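Local structure of proton-dependent oligopeptide transporter family protein (Xanthomonas campestris, 6EI3) at residues 379-384 with 400-405. The protein probably carries short peptides across the bacterial membrane, coupling their movement to that of protons, as other transporters of the POT family do. Sequence-based numbering, arbitrary orientation.
Sequences IAVGAI and ILPYAL. With 78M ((2S)-2,3-dihydroxypropyl(7Z)-pentadec-7-enoate), chain F.
Pro-402 packs against Val-381 and Ile-384 where two consecutive helices of this major facilitator superfamily transporter, 363-389 and 400-424, pair as an antiparallel helical hairpin. The segment axes approach to 8.8 Å and lie close to antiparallel, at 167°. Ala-380 and Pro-402 are the closest backbone pair, their CA atoms 5.7 Å apart, consistent with the small side chains at this point. Contact between the segments is entirely apolar; the carbonyl O of Val-381 accepts a hydrogen bond from NE2 of Gln-316, on helix 312-317.

Ile-384 divides its side chain between protein and lipid. From CB, its CG1 lies anti to the carbonyl carbon (chi1 -75°) and passes C2 of the bound monoacylglycerol at 3.9 Å. The extended second torsion, 153°, then carries CD1 on to Pro-402, where it meets CD of the pyrrolidine ring, 3.9 Å away. Val-381 crosses the CB-CG side of the ring at about a right angle, and its own outer neighbours include Trp-313 and Met-476.

One helical turn before Ile-384, the methyl of Ala-380 fits among Leu-401, Pro-402 and Leu-405, with CD1 of Leu-405 at 4.1 Å. CD2 of Leu-401 lies 3.7 Å from C4 of the lipid. Ala-383 CB also meets C4, at 3.8 Å; the acyl chain thus touches both helices, probably along the side that faces the membrane. The tightest point is between protein atoms: CG2 of Val-381 presses to 3.3 Å from CB of Pro-402, closer than ordinary van der Waals contact.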
loop_
_atom_site.group_PDB
_atom_site.type_symbol
_atom_site.label_atom_id
_atom_site.label_comp_id
_atom_site.label_asym_id
_atom_site.label_seq_id
_atom_site.Cartn_x
_atom_site.Cartn_y
_atom_site.Cartn_z
ATOM N N ILE A 379 -10.433 12.897 -12.645
ATOM C CA ILE A 379 -11.316 13.696 -13.516
ATOM C C ILE A 379 -10.728 13.589 -14.952
ATOM O O ILE A 379 -11.475 13.354 -15.903
ATOM C CB ILE A 379 -11.510 15.183 -13.066
ATOM C CG1 ILE A 379 -12.321 15.311 -11.740
ATOM C CG2 ILE A 379 -12.130 16.060 -14.206
ATOM C CD1 ILE A 379 -13.853 14.865 -11.804
ATOM N N ALA A 380 -9.389 13.720 -15.079
ATOM C CA ALA A 380 -8.660 13.595 -16.337
ATOM C C ALA A 380 -8.814 12.187 -16.945
ATOM O O ALA A 380 -9.112 12.104 -18.132
ATOM C CB ALA A 380 -7.194 13.928 -16.135
ATOM N N VAL A 381 -8.668 11.093 -16.138
ATOM C CA VAL A 381 -8.853 9.697 -16.625
ATOM C C VAL A 381 -10.274 9.483 -17.175
ATOM O O VAL A 381 -10.442 8.818 -18.204
ATOM C CB VAL A 381 -8.493 8.577 -15.597
ATOM C CG1 VAL A 381 -8.559 7.186 -16.239
ATOM C CG2 VAL A 381 -7.106 8.788 -15.039
ATOM N N GLY A 382 -11.264 10.006 -16.455
ATOM C CA GLY A 382 -12.667 9.894 -16.826
ATOM C C GLY A 382 -12.987 10.653 -18.101
ATOM O O GLY A 382 -13.702 10.135 -18.967
ATOM N N ALA A 383 -12.429 11.879 -18.231
ATOM C CA ALA A 383 -12.607 12.739 -19.411
ATOM C C ALA A 383 -11.967 12.082 -20.647
ATOM O O ALA A 383 -12.522 12.151 -21.742
ATOM C CB ALA A 383 -12.013 14.118 -19.150
ATOM N N ILE A 384 -10.844 11.373 -20.449
ATOM C CA ILE A 384 -10.193 10.631 -21.520
ATOM C C ILE A 384 -11.115 9.478 -21.949
ATOM O O ILE A 384 -11.348 9.289 -23.149
ATOM C CB ILE A 384 -8.788 10.166 -21.099
ATOM C CG1 ILE A 384 -7.801 11.356 -21.115
ATOM C CG2 ILE A 384 -8.299 9.002 -21.987
ATOM C CD1 ILE A 384 -6.610 11.182 -20.135
ATOM N N ILE A 400 -0.302 10.671 -19.734
ATOM C CA ILE A 400 0.759 11.472 -19.072
ATOM C C ILE A 400 0.074 12.486 -18.115
ATOM O O ILE A 400 0.557 12.674 -17.001
ATOM C CB ILE A 400 1.670 12.232 -20.106
ATOM C CG1 ILE A 400 2.560 11.259 -20.927
ATOM C CG2 ILE A 400 2.552 13.312 -19.407
ATOM C CD1 ILE A 400 3.248 11.896 -22.211
ATOM N N LEU A 401 -1.031 13.143 -18.569
ATOM C CA LEU A 401 -1.791 14.117 -17.762
ATOM C C LEU A 401 -2.254 13.501 -16.422
ATOM O O LEU A 401 -1.763 13.965 -15.396
ATOM C CB LEU A 401 -2.945 14.764 -18.546
ATOM C CG LEU A 401 -3.871 15.729 -17.783
ATOM C CD1 LEU A 401 -3.120 16.981 -17.296
ATOM C CD2 LEU A 401 -5.040 16.144 -18.663
ATOM N N PRO A 402 -3.067 12.417 -16.367
ATOM C CA PRO A 402 -3.392 11.843 -15.044
ATOM C C PRO A 402 -2.187 11.237 -14.317
ATOM O O PRO A 402 -2.197 11.258 -13.101
ATOM C CB PRO A 402 -4.486 10.812 -15.349
ATOM C CG PRO A 402 -4.326 10.473 -16.806
ATOM C CD PRO A 402 -3.828 11.740 -17.448
ATOM N N TYR A 403 -1.135 10.753 -15.020
ATOM C CA TYR A 403 0.051 10.263 -14.304
ATOM C C TYR A 403 0.714 11.417 -13.534
ATOM O O TYR A 403 1.085 11.241 -12.376
ATOM C CB TYR A 403 1.083 9.595 -15.245
ATOM C CG TYR A 403 0.977 8.087 -15.213
ATOM C CD1 TYR A 403 1.508 7.355 -14.154
ATOM C CD2 TYR A 403 0.225 7.403 -16.164
ATOM C CE1 TYR A 403 1.314 5.981 -14.054
ATOM C CE2 TYR A 403 0.066 6.020 -16.103
ATOM C CZ TYR A 403 0.612 5.315 -15.046
ATOM O OH TYR A 403 0.431 3.965 -14.968
ATOM N N ALA A 404 0.843 12.592 -14.175
ATOM C CA ALA A 404 1.457 13.781 -13.568
ATOM C C ALA A 404 0.660 14.232 -12.357
ATOM O O ALA A 404 1.230 14.451 -11.284
ATOM C CB ALA A 404 1.561 14.918 -14.591
ATOM N N LEU A 405 -0.670 14.331 -12.521
ATOM C CA LEU A 405 -1.565 14.763 -11.455
ATOM C C LEU A 405 -1.530 13.800 -10.281
ATOM O O LEU A 405 -1.329 14.241 -9.145
ATOM C CB LEU A 405 -3.003 14.952 -11.982
ATOM C CG LEU A 405 -3.206 16.112 -12.977
ATOM C CD1 LEU A 405 -4.454 15.910 -13.794
ATOM C CD2 LEU A 405 -3.223 17.492 -12.258
HETATM O O21 78M F . -10.232 14.754 -28.440
HETATM C C20 78M F . -10.688 14.700 -27.095
HETATM C C18 78M F . -10.311 15.962 -26.355
HETATM O O19 78M F . -8.890 16.100 -26.287
HETATM C C17 78M F . -10.947 16.065 -24.985
HETATM O O2 78M F . -10.239 15.230 -24.036
HETATM C C1 78M F . -9.405 15.830 -23.175
HETATM O O1 78M F . -8.979 16.948 -23.321
HETATM C C2 78M F . -9.090 14.940 -22.007
HETATM C C3 78M F . -8.081 15.540 -21.030
HETATM C C4 78M F . -8.620 15.695 -19.618
HETATM C C5 78M F . -9.110 17.088 -19.256
HETATM C C6 78M F . -9.798 17.153 -17.891
HETATM C C7 78M F . -9.103 18.040 -16.908
HETATM C C8 78M F . -8.142 17.689 -16.070
HETATM C C9 78M F . -7.444 18.575 -15.082
HETATM C C10 78M F . -6.579 19.664 -15.729
HETATM C C11 78M F . -6.295 20.858 -14.827
HETATM C C12 78M F . -5.105 20.691 -13.893
HETATM C C13 78M F . -5.031 21.747 -12.804
HETATM C C15 78M F . -3.760 22.706 -10.849
HETATM C C14 78M F . -3.790 21.655 -11.936
#